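Local coordinates for protein putative PTS system, cellobiose-specific IIA component (Streptococcus mutans, PDB 3L8R) that probably carries a phosphoryl group from HPr towards the IIB component of a cellobiose-type phosphotransferase system, as an all-helical trimer, at residues 29-34 against 90-95; 36-41 against 97-102; 75-80 against 85-90; 62-67 against 105-110; 43-48 against 111-116. One frame throughout, in Å; residues are numbered along the deposited sequence.

Contact 1 of 5, residues 29-34 against 90-95; sequences EIILNS and EIIMVH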
# COMPACT_ATOMS: atom_id res chain seq x y z
N GLU A 29 6.68 -16.82 -3.67
CA GLU A 29 7.70 -16.55 -2.68
C GLU A 29 7.42 -15.20 -1.99
O GLU A 29 7.48 -15.08 -0.76
CB GLU A 29 9.05 -16.50 -3.38
CG GLU A 29 10.19 -16.85 -2.47
CD GLU A 29 11.54 -16.76 -3.14
OE1 GLU A 29 11.60 -16.58 -4.38
OE2 GLU A 29 12.54 -16.87 -2.41
N ILE A 30 7.10 -14.20 -2.79
CA ILE A 30 6.79 -12.88 -2.28
C ILE A 30 5.49 -12.92 -1.44
O ILE A 30 5.51 -12.59 -0.26
CB ILE A 30 6.76 -11.84 -3.44
CG1 ILE A 30 8.18 -11.67 -4.03
CG2 ILE A 30 6.16 -10.51 -2.95
CD1 ILE A 30 8.23 -10.94 -5.39
N ILE A 31 4.38 -13.35 -2.01
CA ILE A 31 3.14 -13.53 -1.24
C ILE A 31 3.28 -14.36 0.04
O ILE A 31 2.81 -13.93 1.10
CB ILE A 31 2.07 -14.21 -2.08
CG1 ILE A 31 1.79 -13.38 -3.32
CG2 ILE A 31 0.82 -14.32 -1.30
CD1 ILE A 31 1.30 -14.15 -4.50
N LEU A 32 3.90 -15.54 -0.02
CA LEU A 32 4.01 -16.35 1.21
C LEU A 32 4.82 -15.68 2.29
O LEU A 32 4.40 -15.64 3.44
CB LEU A 32 4.56 -17.77 0.98
CG LEU A 32 3.45 -18.66 0.38
CD1 LEU A 32 4.03 -19.81 -0.46
CD2 LEU A 32 2.48 -19.15 1.48
N ASN A 33 6.01 -15.18 1.93
CA ASN A 33 6.85 -14.55 2.92
C ASN A 33 6.33 -13.21 3.39
O ASN A 33 6.48 -12.86 4.56
CB ASN A 33 8.29 -14.43 2.44
CG ASN A 33 8.98 -15.78 2.37
OD1 ASN A 33 8.86 -16.60 3.29
ND2 ASN A 33 9.71 -16.02 1.28
N SER A 34 5.67 -12.47 2.52
CA SER A 34 5.16 -11.21 3.03
C SER A 34 3.88 -11.44 3.82
O SER A 34 3.67 -10.77 4.84
CB SER A 34 5.09 -10.10 1.96
OG SER A 34 3.84 -10.09 1.24
N GLU A 90 1.92 -10.63 -14.53
CA GLU A 90 0.64 -11.23 -14.44
C GLU A 90 0.01 -10.67 -13.17
O GLU A 90 0.74 -10.28 -12.24
CB GLU A 90 0.85 -12.74 -14.31
CG GLU A 90 1.74 -13.33 -15.37
CD GLU A 90 1.04 -13.55 -16.73
OE1 GLU A 90 -0.16 -13.21 -16.89
OE2 GLU A 90 1.72 -14.08 -17.65
N ILE A 91 -1.33 -10.64 -13.11
CA ILE A 91 -1.99 -10.20 -11.90
C ILE A 91 -1.35 -10.75 -10.63
O ILE A 91 -1.25 -10.04 -9.67
CB ILE A 91 -3.49 -10.53 -11.79
CG1 ILE A 91 -3.82 -11.93 -12.30
CG2 ILE A 91 -4.29 -9.45 -12.37
CD1 ILE A 91 -3.92 -12.04 -13.84
N ILE A 92 -0.96 -12.02 -10.64
CA ILE A 92 -0.40 -12.66 -9.48
C ILE A 92 0.83 -11.88 -9.02
O ILE A 92 1.04 -11.66 -7.83
CB ILE A 92 -0.12 -14.20 -9.69
CG1 ILE A 92 0.18 -14.83 -8.35
CG2 ILE A 92 1.11 -14.48 -10.58
CD1 ILE A 92 -1.00 -14.86 -7.36
N MET A 93 1.61 -11.43 -9.98
CA MET A 93 2.76 -10.61 -9.60
C MET A 93 2.33 -9.27 -9.01
O MET A 93 2.84 -8.85 -7.98
CB MET A 93 3.69 -10.38 -10.79
CG MET A 93 4.92 -9.66 -10.35
SD MET A 93 6.06 -10.74 -9.42
CE MET A 93 6.44 -11.97 -10.70
N VAL A 94 1.40 -8.58 -9.68
CA VAL A 94 0.88 -7.33 -9.16
C VAL A 94 0.43 -7.54 -7.72
O VAL A 94 0.66 -6.68 -6.83
CB VAL A 94 -0.29 -6.82 -9.98
CG1 VAL A 94 -0.76 -5.44 -9.47
CG2 VAL A 94 0.09 -6.74 -11.46
N HIS A 95 -0.16 -8.70 -7.48
CA HIS A 95 -0.82 -8.94 -6.21
C HIS A 95 0.22 -9.15 -5.17
O HIS A 95 0.14 -8.57 -4.11
CB HIS A 95 -1.69 -10.18 -6.31
CG HIS A 95 -2.39 -10.52 -5.03
ND1 HIS A 95 -3.21 -9.63 -4.38
CD2 HIS A 95 -2.42 -11.66 -4.31
CE1 HIS A 95 -3.69 -10.19 -3.28
NE2 HIS A 95 -3.22 -11.43 -3.22

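Contact 2 of 5, residues 36-41 against 97-102; sequences NARSIV and QDHLMT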
# COMPACT_ATOMS: atom_id res chain seq x y z
N ASN A 36 3.35 -14.00 5.76
CA ASN A 36 3.85 -14.35 7.06
C ASN A 36 4.30 -13.11 7.83
O ASN A 36 3.97 -12.95 9.02
CB ASN A 36 5.01 -15.32 6.94
CG ASN A 36 5.38 -15.95 8.26
OD1 ASN A 36 6.54 -16.24 8.52
ND2 ASN A 36 4.39 -16.17 9.11
N ALA A 37 5.03 -12.22 7.14
CA ALA A 37 5.54 -11.03 7.82
C ALA A 37 4.36 -10.19 8.23
O ALA A 37 4.37 -9.61 9.31
CB ALA A 37 6.52 -10.23 6.93
N ARG A 38 3.31 -10.17 7.41
CA ARG A 38 2.15 -9.43 7.84
C ARG A 38 1.51 -9.99 9.08
O ARG A 38 1.06 -9.23 9.93
CB ARG A 38 1.09 -9.27 6.76
CG ARG A 38 0.26 -8.02 6.97
CD ARG A 38 -0.96 -8.03 6.02
NE ARG A 38 -1.55 -6.72 5.84
CZ ARG A 38 -1.23 -5.85 4.88
NH1 ARG A 38 -0.35 -6.13 3.93
NH2 ARG A 38 -1.87 -4.71 4.85
N SER A 39 1.43 -11.31 9.20
CA SER A 39 0.80 -11.83 10.40
C SER A 39 1.68 -11.53 11.60
O SER A 39 1.18 -11.35 12.70
CB SER A 39 0.50 -13.32 10.30
OG SER A 39 1.69 -14.09 10.42
N ILE A 40 2.99 -11.46 11.38
CA ILE A 40 3.84 -11.21 12.52
C ILE A 40 3.69 -9.77 12.94
O ILE A 40 3.72 -9.45 14.16
CB ILE A 40 5.32 -11.58 12.29
CG1 ILE A 40 5.48 -13.07 12.04
CG2 ILE A 40 6.11 -11.26 13.53
CD1 ILE A 40 6.65 -13.38 11.16
N VAL A 41 3.52 -8.89 11.96
CA VAL A 41 3.34 -7.50 12.32
C VAL A 41 2.10 -7.36 13.18
O VAL A 41 2.10 -6.61 14.17
CB VAL A 41 3.26 -6.56 11.11
CG1 VAL A 41 2.84 -5.18 11.59
CG2 VAL A 41 4.58 -6.52 10.39
N GLN A 97 3.47 -8.10 -5.38
CA GLN A 97 4.05 -6.81 -5.13
C GLN A 97 3.18 -5.96 -4.22
O GLN A 97 3.71 -5.23 -3.38
CB GLN A 97 4.34 -6.08 -6.43
CG GLN A 97 5.42 -6.76 -7.30
CD GLN A 97 5.63 -6.01 -8.61
OE1 GLN A 97 5.20 -6.47 -9.68
NE2 GLN A 97 6.23 -4.82 -8.52
N ASP A 98 1.86 -6.06 -4.33
CA ASP A 98 1.03 -5.19 -3.48
C ASP A 98 1.15 -5.75 -2.05
O ASP A 98 1.07 -5.01 -1.07
CB ASP A 98 -0.46 -5.22 -3.85
CG ASP A 98 -0.81 -4.49 -5.13
OD1 ASP A 98 -0.15 -3.46 -5.56
OD2 ASP A 98 -1.80 -4.97 -5.75
N HIS A 99 1.28 -7.05 -1.92
CA HIS A 99 1.36 -7.63 -0.60
C HIS A 99 2.69 -7.23 0.02
O HIS A 99 2.74 -6.78 1.18
CB HIS A 99 1.21 -9.14 -0.66
CG HIS A 99 0.37 -9.70 0.44
ND1 HIS A 99 0.81 -9.76 1.76
CD2 HIS A 99 -0.91 -10.18 0.44
CE1 HIS A 99 -0.17 -10.24 2.52
NE2 HIS A 99 -1.21 -10.51 1.74
N LEU A 100 3.77 -7.35 -0.74
CA LEU A 100 5.06 -6.88 -0.23
C LEU A 100 5.02 -5.41 0.18
O LEU A 100 5.35 -5.09 1.30
CB LEU A 100 6.19 -7.14 -1.25
CG LEU A 100 7.62 -6.77 -0.86
CD1 LEU A 100 8.12 -7.26 0.54
CD2 LEU A 100 8.66 -7.13 -1.96
N MET A 101 4.59 -4.52 -0.70
CA MET A 101 4.74 -3.10 -0.42
C MET A 101 3.72 -2.62 0.62
O MET A 101 4.04 -1.76 1.43
CB MET A 101 4.65 -2.29 -1.71
CG MET A 101 5.73 -2.66 -2.78
SD MET A 101 7.45 -2.06 -2.40
CE MET A 101 7.16 -0.26 -2.45
N THR A 102 2.52 -3.19 0.70
CA THR A 102 1.65 -2.76 1.78
C THR A 102 2.11 -3.32 3.10
O THR A 102 1.96 -2.70 4.17
CB THR A 102 0.14 -2.99 1.55
OG1 THR A 102 -0.19 -4.40 1.62
CG2 THR A 102 -0.35 -2.40 0.23

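Contact 3 of 5, residues 75-80 against 85-90; sequences TDLLQE and TEIKIE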
# COMPACT_ATOMS: atom_id res chain seq x y z
N THR A 75 13.57 -7.48 -5.37
CA THR A 75 14.75 -6.79 -5.88
C THR A 75 15.41 -7.55 -7.05
O THR A 75 15.90 -6.91 -8.01
CB THR A 75 15.76 -6.42 -4.77
OG1 THR A 75 15.08 -5.70 -3.74
CG2 THR A 75 16.84 -5.50 -5.33
N ASP A 76 15.38 -8.88 -6.99
CA ASP A 76 16.03 -9.70 -8.02
C ASP A 76 15.28 -9.52 -9.32
O ASP A 76 15.89 -9.40 -10.39
CB ASP A 76 16.05 -11.19 -7.66
CG ASP A 76 16.95 -11.51 -6.47
OD1 ASP A 76 17.79 -10.67 -6.04
OD2 ASP A 76 16.80 -12.64 -5.93
N LEU A 77 13.95 -9.48 -9.22
CA LEU A 77 13.10 -9.25 -10.38
C LEU A 77 13.35 -7.90 -11.02
O LEU A 77 13.59 -7.82 -12.23
CB LEU A 77 11.65 -9.34 -10.00
CG LEU A 77 11.17 -10.73 -9.64
CD1 LEU A 77 9.70 -10.59 -9.35
CD2 LEU A 77 11.43 -11.70 -10.78
N LEU A 78 13.28 -6.84 -10.21
CA LEU A 78 13.58 -5.50 -10.69
C LEU A 78 14.96 -5.46 -11.37
O LEU A 78 15.09 -4.97 -12.48
CB LEU A 78 13.54 -4.52 -9.53
CG LEU A 78 12.28 -3.71 -9.22
CD1 LEU A 78 11.04 -4.26 -9.79
CD2 LEU A 78 12.16 -3.51 -7.72
N GLN A 79 15.96 -6.01 -10.70
CA GLN A 79 17.35 -5.97 -11.17
C GLN A 79 17.51 -6.79 -12.48
O GLN A 79 18.23 -6.38 -13.39
CB GLN A 79 18.31 -6.44 -10.06
CG GLN A 79 19.73 -5.86 -10.11
CD GLN A 79 20.08 -4.93 -8.92
OE1 GLN A 79 19.62 -5.12 -7.78
NE2 GLN A 79 20.93 -3.93 -9.19
N GLU A 80 16.82 -7.93 -12.55
CA GLU A 80 16.66 -8.69 -13.79
C GLU A 80 16.03 -7.84 -14.87
O GLU A 80 16.52 -7.80 -15.99
CB GLU A 80 15.79 -9.93 -13.58
CG GLU A 80 16.53 -11.21 -13.26
CD GLU A 80 17.37 -11.77 -14.43
OE1 GLU A 80 17.08 -11.45 -15.62
OE2 GLU A 80 18.32 -12.53 -14.15
N THR A 85 16.30 -8.13 -19.30
CA THR A 85 15.41 -9.31 -19.34
C THR A 85 13.91 -8.93 -19.37
O THR A 85 13.45 -8.09 -18.60
CB THR A 85 15.67 -10.33 -18.17
OG1 THR A 85 17.07 -10.41 -17.88
CG2 THR A 85 15.14 -11.75 -18.53
N GLU A 86 13.16 -9.54 -20.28
CA GLU A 86 11.75 -9.28 -20.45
C GLU A 86 10.98 -10.07 -19.42
O GLU A 86 11.35 -11.21 -19.14
CB GLU A 86 11.29 -9.70 -21.85
CG GLU A 86 11.80 -8.80 -22.98
CD GLU A 86 11.58 -7.32 -22.69
OE1 GLU A 86 12.57 -6.54 -22.75
OE2 GLU A 86 10.41 -6.95 -22.39
N ILE A 87 9.91 -9.45 -18.89
CA ILE A 87 9.11 -9.98 -17.78
C ILE A 87 7.66 -9.60 -17.98
O ILE A 87 7.30 -8.43 -17.79
CB ILE A 87 9.59 -9.43 -16.42
CG1 ILE A 87 10.95 -10.01 -16.03
CG2 ILE A 87 8.53 -9.62 -15.30
CD1 ILE A 87 11.39 -9.58 -14.65
N LYS A 88 6.82 -10.56 -18.36
CA LYS A 88 5.40 -10.26 -18.52
C LYS A 88 4.76 -10.37 -17.19
O LYS A 88 4.72 -11.42 -16.58
CB LYS A 88 4.69 -11.12 -19.56
CG LYS A 88 5.14 -10.81 -20.99
CD LYS A 88 5.46 -9.29 -21.30
CE LYS A 88 6.96 -9.02 -21.53
NZ LYS A 88 7.35 -7.70 -20.96
N ILE A 89 4.29 -9.25 -16.70
CA ILE A 89 3.67 -9.29 -15.41
C ILE A 89 2.25 -9.83 -15.52
O ILE A 89 1.53 -9.59 -16.50
CB ILE A 89 3.79 -7.95 -14.62
CG1 ILE A 89 2.65 -7.03 -14.97
CG2 ILE A 89 5.21 -7.33 -14.80
CD1 ILE A 89 1.77 -6.82 -13.83
N GLU A 90 1.92 -10.63 -14.53
CA GLU A 90 0.64 -11.23 -14.44
C GLU A 90 0.01 -10.67 -13.17
O GLU A 90 0.74 -10.28 -12.24
CB GLU A 90 0.85 -12.74 -14.31
CG GLU A 90 1.74 -13.33 -15.37
CD GLU A 90 1.04 -13.55 -16.73
OE1 GLU A 90 -0.16 -13.21 -16.89
OE2 GLU A 90 1.72 -14.08 -17.65

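Contact 4 of 5, residues 62-67 against 105-110; sequences EANDEL and TLREVA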
# COMPACT_ATOMS: atom_id res chain seq x y z
N GLU A 62 11.26 -9.76 13.70
CA GLU A 62 11.03 -11.01 12.99
C GLU A 62 10.33 -10.73 11.69
O GLU A 62 10.65 -11.34 10.68
CB GLU A 62 10.08 -11.90 13.73
CG GLU A 62 10.66 -12.77 14.71
CD GLU A 62 9.56 -13.33 15.55
OE1 GLU A 62 8.61 -13.95 14.95
OE2 GLU A 62 9.66 -13.14 16.79
N ALA A 63 9.31 -9.88 11.76
CA ALA A 63 8.54 -9.50 10.58
C ALA A 63 9.52 -9.02 9.54
O ALA A 63 9.50 -9.46 8.40
CB ALA A 63 7.50 -8.39 10.91
N ASN A 64 10.41 -8.15 9.96
CA ASN A 64 11.51 -7.74 9.10
C ASN A 64 12.36 -8.90 8.55
O ASN A 64 12.62 -8.94 7.33
CB ASN A 64 12.38 -6.68 9.79
CG ASN A 64 12.97 -5.69 8.79
OD1 ASN A 64 14.14 -5.41 8.85
ND2 ASN A 64 12.14 -5.19 7.85
N ASP A 65 12.77 -9.85 9.40
CA ASP A 65 13.51 -11.00 8.90
C ASP A 65 12.78 -11.66 7.75
O ASP A 65 13.41 -12.02 6.76
CB ASP A 65 13.73 -12.06 9.98
CG ASP A 65 14.69 -11.61 11.05
OD1 ASP A 65 15.55 -10.72 10.76
OD2 ASP A 65 14.54 -12.14 12.20
N GLU A 66 11.47 -11.84 7.90
CA GLU A 66 10.68 -12.45 6.84
C GLU A 66 10.46 -11.54 5.64
O GLU A 66 10.63 -11.97 4.47
CB GLU A 66 9.35 -12.93 7.40
CG GLU A 66 9.53 -13.71 8.65
CD GLU A 66 10.52 -14.88 8.50
OE1 GLU A 66 10.87 -15.32 7.38
OE2 GLU A 66 10.93 -15.36 9.56
N LEU A 67 10.10 -10.29 5.92
CA LEU A 67 9.88 -9.33 4.86
C LEU A 67 11.10 -9.27 3.96
O LEU A 67 10.95 -9.30 2.74
CB LEU A 67 9.56 -7.94 5.40
CG LEU A 67 8.15 -7.39 5.27
CD1 LEU A 67 8.29 -5.88 5.27
CD2 LEU A 67 7.45 -7.89 3.99
N THR A 105 4.84 -1.02 4.30
CA THR A 105 4.18 0.14 4.82
C THR A 105 3.56 -0.17 6.18
O THR A 105 3.67 0.63 7.12
CB THR A 105 3.06 0.65 3.89
OG1 THR A 105 3.53 0.75 2.53
CG2 THR A 105 2.57 2.00 4.35
N LEU A 106 2.92 -1.35 6.32
CA LEU A 106 2.28 -1.66 7.57
C LEU A 106 3.32 -1.84 8.69
O LEU A 106 3.07 -1.40 9.79
CB LEU A 106 1.38 -2.88 7.46
CG LEU A 106 0.58 -3.21 8.72
CD1 LEU A 106 -0.57 -2.21 8.92
CD2 LEU A 106 0.08 -4.62 8.74
N ARG A 107 4.46 -2.51 8.43
CA ARG A 107 5.53 -2.58 9.47
C ARG A 107 5.96 -1.17 9.87
O ARG A 107 6.10 -0.90 11.04
CB ARG A 107 6.78 -3.34 9.01
CG ARG A 107 8.05 -2.55 9.35
CD ARG A 107 9.35 -2.82 8.49
NE ARG A 107 9.47 -2.20 7.16
CZ ARG A 107 10.28 -1.16 6.85
NH1 ARG A 107 11.02 -0.52 7.77
NH2 ARG A 107 10.35 -0.73 5.58
N GLU A 108 6.15 -0.29 8.89
CA GLU A 108 6.54 1.09 9.12
C GLU A 108 5.57 1.75 10.07
O GLU A 108 5.99 2.36 11.05
CB GLU A 108 6.60 1.86 7.83
CG GLU A 108 7.86 1.58 7.03
CD GLU A 108 7.92 2.29 5.70
OE1 GLU A 108 7.54 3.47 5.57
OE2 GLU A 108 8.40 1.68 4.75
N VAL A 109 4.28 1.68 9.80
CA VAL A 109 3.37 2.12 10.84
C VAL A 109 3.33 0.98 11.80
O VAL A 109 3.10 -0.16 11.42
CB VAL A 109 1.98 2.66 10.33
CG1 VAL A 109 1.84 2.61 8.81
CG2 VAL A 109 0.79 2.13 11.12
N ALA A 110 3.58 1.21 13.05
CA ALA A 110 3.74 0.01 13.88
C ALA A 110 5.04 0.21 14.52
O ALA A 110 5.09 0.26 15.73
CB ALA A 110 3.76 -1.27 13.11

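Contact 5 of 5, residues 43-48 against 111-116; sequences EAFDAM and IEMLEL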
# COMPACT_ATOMS: atom_id res chain seq x y z
N GLU A 43 0.80 -9.69 15.12
CA GLU A 43 1.30 -10.11 16.44
C GLU A 43 1.88 -8.90 17.18
O GLU A 43 1.41 -8.58 18.28
CB GLU A 43 2.31 -11.25 16.34
CG GLU A 43 1.76 -12.52 15.71
CD GLU A 43 2.62 -13.73 16.02
OE1 GLU A 43 3.46 -14.14 15.21
OE2 GLU A 43 2.45 -14.28 17.12
N ALA A 44 2.80 -8.17 16.57
CA ALA A 44 3.32 -6.99 17.25
C ALA A 44 2.18 -6.05 17.65
O ALA A 44 2.22 -5.48 18.74
CB ALA A 44 4.37 -6.28 16.45
N PHE A 45 1.16 -5.86 16.79
CA PHE A 45 0.03 -5.05 17.22
C PHE A 45 -0.74 -5.67 18.39
O PHE A 45 -1.27 -4.96 19.23
CB PHE A 45 -0.94 -4.77 16.08
CG PHE A 45 -0.48 -3.68 15.15
CD1 PHE A 45 -0.19 -2.38 15.62
CD2 PHE A 45 -0.35 -3.93 13.79
CE1 PHE A 45 0.22 -1.37 14.76
CE2 PHE A 45 0.05 -2.93 12.93
CZ PHE A 45 0.33 -1.64 13.41
N ASP A 46 -0.84 -6.99 18.46
CA ASP A 46 -1.60 -7.58 19.55
C ASP A 46 -0.80 -7.36 20.85
O ASP A 46 -1.37 -7.08 21.91
CB ASP A 46 -1.90 -9.07 19.35
CG ASP A 46 -2.62 -9.40 18.02
OD1 ASP A 46 -3.66 -8.80 17.66
OD2 ASP A 46 -2.13 -10.34 17.34
N ALA A 47 0.53 -7.45 20.73
CA ALA A 47 1.45 -7.37 21.87
C ALA A 47 1.61 -5.96 22.37
O ALA A 47 1.84 -5.77 23.57
CB ALA A 47 2.84 -7.99 21.55
N MET A 48 1.49 -4.99 21.47
CA MET A 48 1.34 -3.57 21.84
C MET A 48 0.08 -3.42 22.69
O MET A 48 0.10 -2.80 23.76
CB MET A 48 1.21 -2.68 20.59
CG MET A 48 2.51 -2.05 20.13
SD MET A 48 2.56 -1.52 18.40
CE MET A 48 1.25 -0.36 18.40
N ILE A 111 6.10 0.39 13.71
CA ILE A 111 7.35 0.85 14.30
C ILE A 111 7.03 2.18 14.98
O ILE A 111 7.39 2.39 16.12
CB ILE A 111 8.47 1.00 13.28
CG1 ILE A 111 8.98 -0.37 12.86
CG2 ILE A 111 9.60 1.80 13.90
CD1 ILE A 111 9.97 -0.33 11.63
N GLU A 112 6.30 3.06 14.28
CA GLU A 112 5.95 4.35 14.84
C GLU A 112 4.94 4.19 15.98
O GLU A 112 5.00 4.85 17.01
CB GLU A 112 5.40 5.27 13.77
CG GLU A 112 6.40 5.63 12.65
CD GLU A 112 7.79 6.05 13.18
OE1 GLU A 112 8.80 5.64 12.58
OE2 GLU A 112 7.86 6.76 14.20
N MET A 113 4.05 3.26 15.82
CA MET A 113 2.96 3.17 16.73
C MET A 113 3.39 2.59 18.03
O MET A 113 2.85 2.93 19.08
CB MET A 113 1.85 2.38 16.09
CG MET A 113 0.98 3.28 15.26
SD MET A 113 -0.72 2.87 15.62
CE MET A 113 -1.06 2.00 14.09
N LEU A 114 4.37 1.70 17.95
CA LEU A 114 5.07 1.18 19.11
C LEU A 114 5.70 2.36 19.84
O LEU A 114 5.46 2.54 21.04
CB LEU A 114 6.12 0.18 18.66
CG LEU A 114 7.38 -0.15 19.43
CD1 LEU A 114 7.34 -1.53 19.96
CD2 LEU A 114 8.56 0.01 18.48
N GLU A 115 6.45 3.21 19.13
CA GLU A 115 6.94 4.43 19.76
C GLU A 115 5.87 5.21 20.54
O GLU A 115 6.08 5.50 21.71
CB GLU A 115 7.61 5.32 18.75
CG GLU A 115 8.95 5.78 19.22
CD GLU A 115 9.79 4.64 19.78
OE1 GLU A 115 9.88 3.58 19.11
OE2 GLU A 115 10.34 4.81 20.90
N LEU A 116 4.73 5.51 19.91
CA LEU A 116 3.58 6.21 20.55
C LEU A 116 3.00 5.41 21.70
O LEU A 116 2.52 5.98 22.66
CB LEU A 116 2.45 6.42 19.55
CG LEU A 116 1.87 7.81 19.27
CD1 LEU A 116 0.56 7.72 18.49
CD2 LEU A 116 1.70 8.65 20.54

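Contact 1 of 5, residues 29-34 against 90-95
I31 and H95 bring the two backbones nearest, their CA atoms 7.8 Å apart, where helix 20-49 runs beside the first turn of helix 91-118. Across that gap I31 reaches with its CD1, which lies 3.7 Å from CD1 of I92. The two isoleucines cross at about a right angle, so they meet at methyl ends and not along their lengths. On I92, CG1 stands anti to the backbone N (chi1 -168°), and this turns CD1 to the neighbouring helix although the CB itself does not face it. The same I31 CD1 comes 4.5 Å from CD2 of the H95 ring, approaching it obliquely. H95 is the predicted phosphohistidine position, and its side chain also packs on Q74 of the second subunit. Helix 20-49 thus offers this histidine an apolar flank through I31; the contact is apolar, so residues 29-34 place no hydrogen bond on the ring.

Contact 2 of 5, residues 36-41 against 97-102
T102 OG1 takes an N-H from R38 NH1 at 2.9 Å, the N-H...O angle being a nearly straight 163°, and donates its own proton to D98 O, 3.0 Å away. The hydroxyl thus accepts from one helix and donates within its own, which should restrict its rotation; T105 OG1 of the second subunit is a further hydrogen-bond partner. The oxygen sits between the backbone N and the carbonyl carbon of T102 (chi1 71°), which folds it back over the preceding helical turn. D98 O is itself shared, since T102 N and T102 OG1 reach it from opposite faces of its carbonyl plane. R38 spans the gap with a chain extended from CG to NE, and T102 OG1 lies at the guanidinium edge, close to its plane. In the three-helix bundle this joins the middle of helix 20-49 to helix 91-118, beside the trimer axis where D98, the predicted magnesium ligand, meets its copies in the other subunits. R38 NH2 also forms a salt bridge with E108 of the second subunit. On the R38 chain, CD passes 4.2 Å from CE1 of H99, oblique to the ring. H99 ND1 is hydrogen-bonded to S34 OG, one turn before R38 on helix 20-49.

Contact 3 of 5, residues 75-80 against 85-90
The turn between helix 53-82 and helix 91-118 folds back on the end of the helix it leaves, and this contact brings T85 and I87 of the loop against that helix. E80 and T85 are the closest pair, with CA atoms 5.7 Å apart. Two bonds join them. T85 OG1 donates to E80 OE1 at 2.5 Å, a very short separation whose exact length is doubtful. Beside it, T85 N makes a weak bond to E80 O at 3.3 Å, with an N-H...O angle of 138°. The glutamate chain bends at CB-CG (chi2 -69°), which swings its carboxylate round to the threonine, and the two side chains cross at a slant. E80 O also accepts a hydrogen bond from S83, so two groups of the loop, S83 OG and, weakly, T85 N, reach this one carbonyl of the last helical turn. Further along, I87 points at the helix: its CD1 is 3.7 Å from L77 O and 4.4 Å from L77 CD2. The apolar cover continues with M18 from the start of the chain, which touches L77, E80 and I87. At the outer side, K88 NZ pairs weakly with E86 OE2, 3.5 Å away. A bonded polar pair near the start of the loop and a buried isoleucine against the helix thus mark the connection of an antiparallel helical hairpin, formed by helices 53-82 and 91-118 of the three-helix bundle.

Contact 4 of 5, residues 62-67 against 105-110
R107 leans from helix 91-118 across to N64 and L67 on helix 53-82, a pairing of two helices of the three-helix bundle. From CB, which is directed at helix 53-82, the chain runs through CG to CD, the atom that comes closest to the other segment, 3.7 Å from N64 ND2. It then bends at CG-CD (chi3 79°), and NE follows at 4.1 Å from the same N64 ND2. NE is also 4.3 Å from L67 CD1, so the start of the guanidinium passes by an amide and a leucine methyl. Neither partner lies squarely over or beside the flat group: both approach it obliquely, and the amide and guanidinium planes stand 41° apart. No hydrogen bond joins the segments, and N64 meets R107 by van der Waals contact. L67 is the more deeply set partner, touching A37 of helix 20-49 and L100 of helix 91-118 as well, which makes it a junction of all three helices. At the arginine tip, NH2 pairs with E108 OE2 at 3.2 Å by charge alone, since that oxygen lies well out of the guanidinium plane; the E108 carboxylate also makes a salt bridge to R38 of the third subunit. E108 CG lies over the centre of the same plane, 3.6 Å above it.

Contact 5 of 5, residues 43-48 against 111-116
M48 and M113 make the dense part of this contact. The methyl CE of M48 lies 3.6 Å from M113 CB, and the two side chains cross at about a right angle. A bend at CG-SD (chi3 60°) turns that methyl onto M113, while the sulfur settles against the neighbouring residue: M48 SD is 3.7 Å from L114 N and 4.0 Å from L114 CB. M113 reaches back to helix 20-49 with its own methyl, CE being 3.7 Å from F45 CE1 and approaching the ring obliquely. Here F45 and M113 again cross nearly perpendicularly. Towards the outside the packing thins. E43 and D46 stand on the exposed side of their helix, and their carboxylates make no contact with residues 111-116; D46 is engaged instead by R49 in a salt bridge. The two short segments' axes are 10.7 Å apart at closest approach, a gap that long methionine side chains can span. With the N-to-C directions of segments 43-48 and 111-116 only 7° apart, the two run parallel. M113 meets M113 of both other subunits, so this apolar layer continues into the trimer centre. Parallel first and third helices, with the helix that joins them in sequence, 53-82, running the opposite way, are the pattern of an up-down-up three-helix bundle.

From the N terminus, helix 20-49 supplies the first segment of contacts 1, 2 and 5, in that order along its length, and helix 91-118 supplies the second in the same order. Their segments therefore alternate, so these three cross one another, as expected for parallel helices. Contact 4 starts on helix 53-82; it crosses contacts 1 and 2 but is nested in the loop closed by contact 5. Contact 3 closes the short turn before helix 91-118 and sits inside all the other loops. Contacts 1 and 5 lie on opposite sides of the chain's centre, their centres 26 Å apart, with contacts 2 and 4 between, touching through A37, V41, A63 and L67.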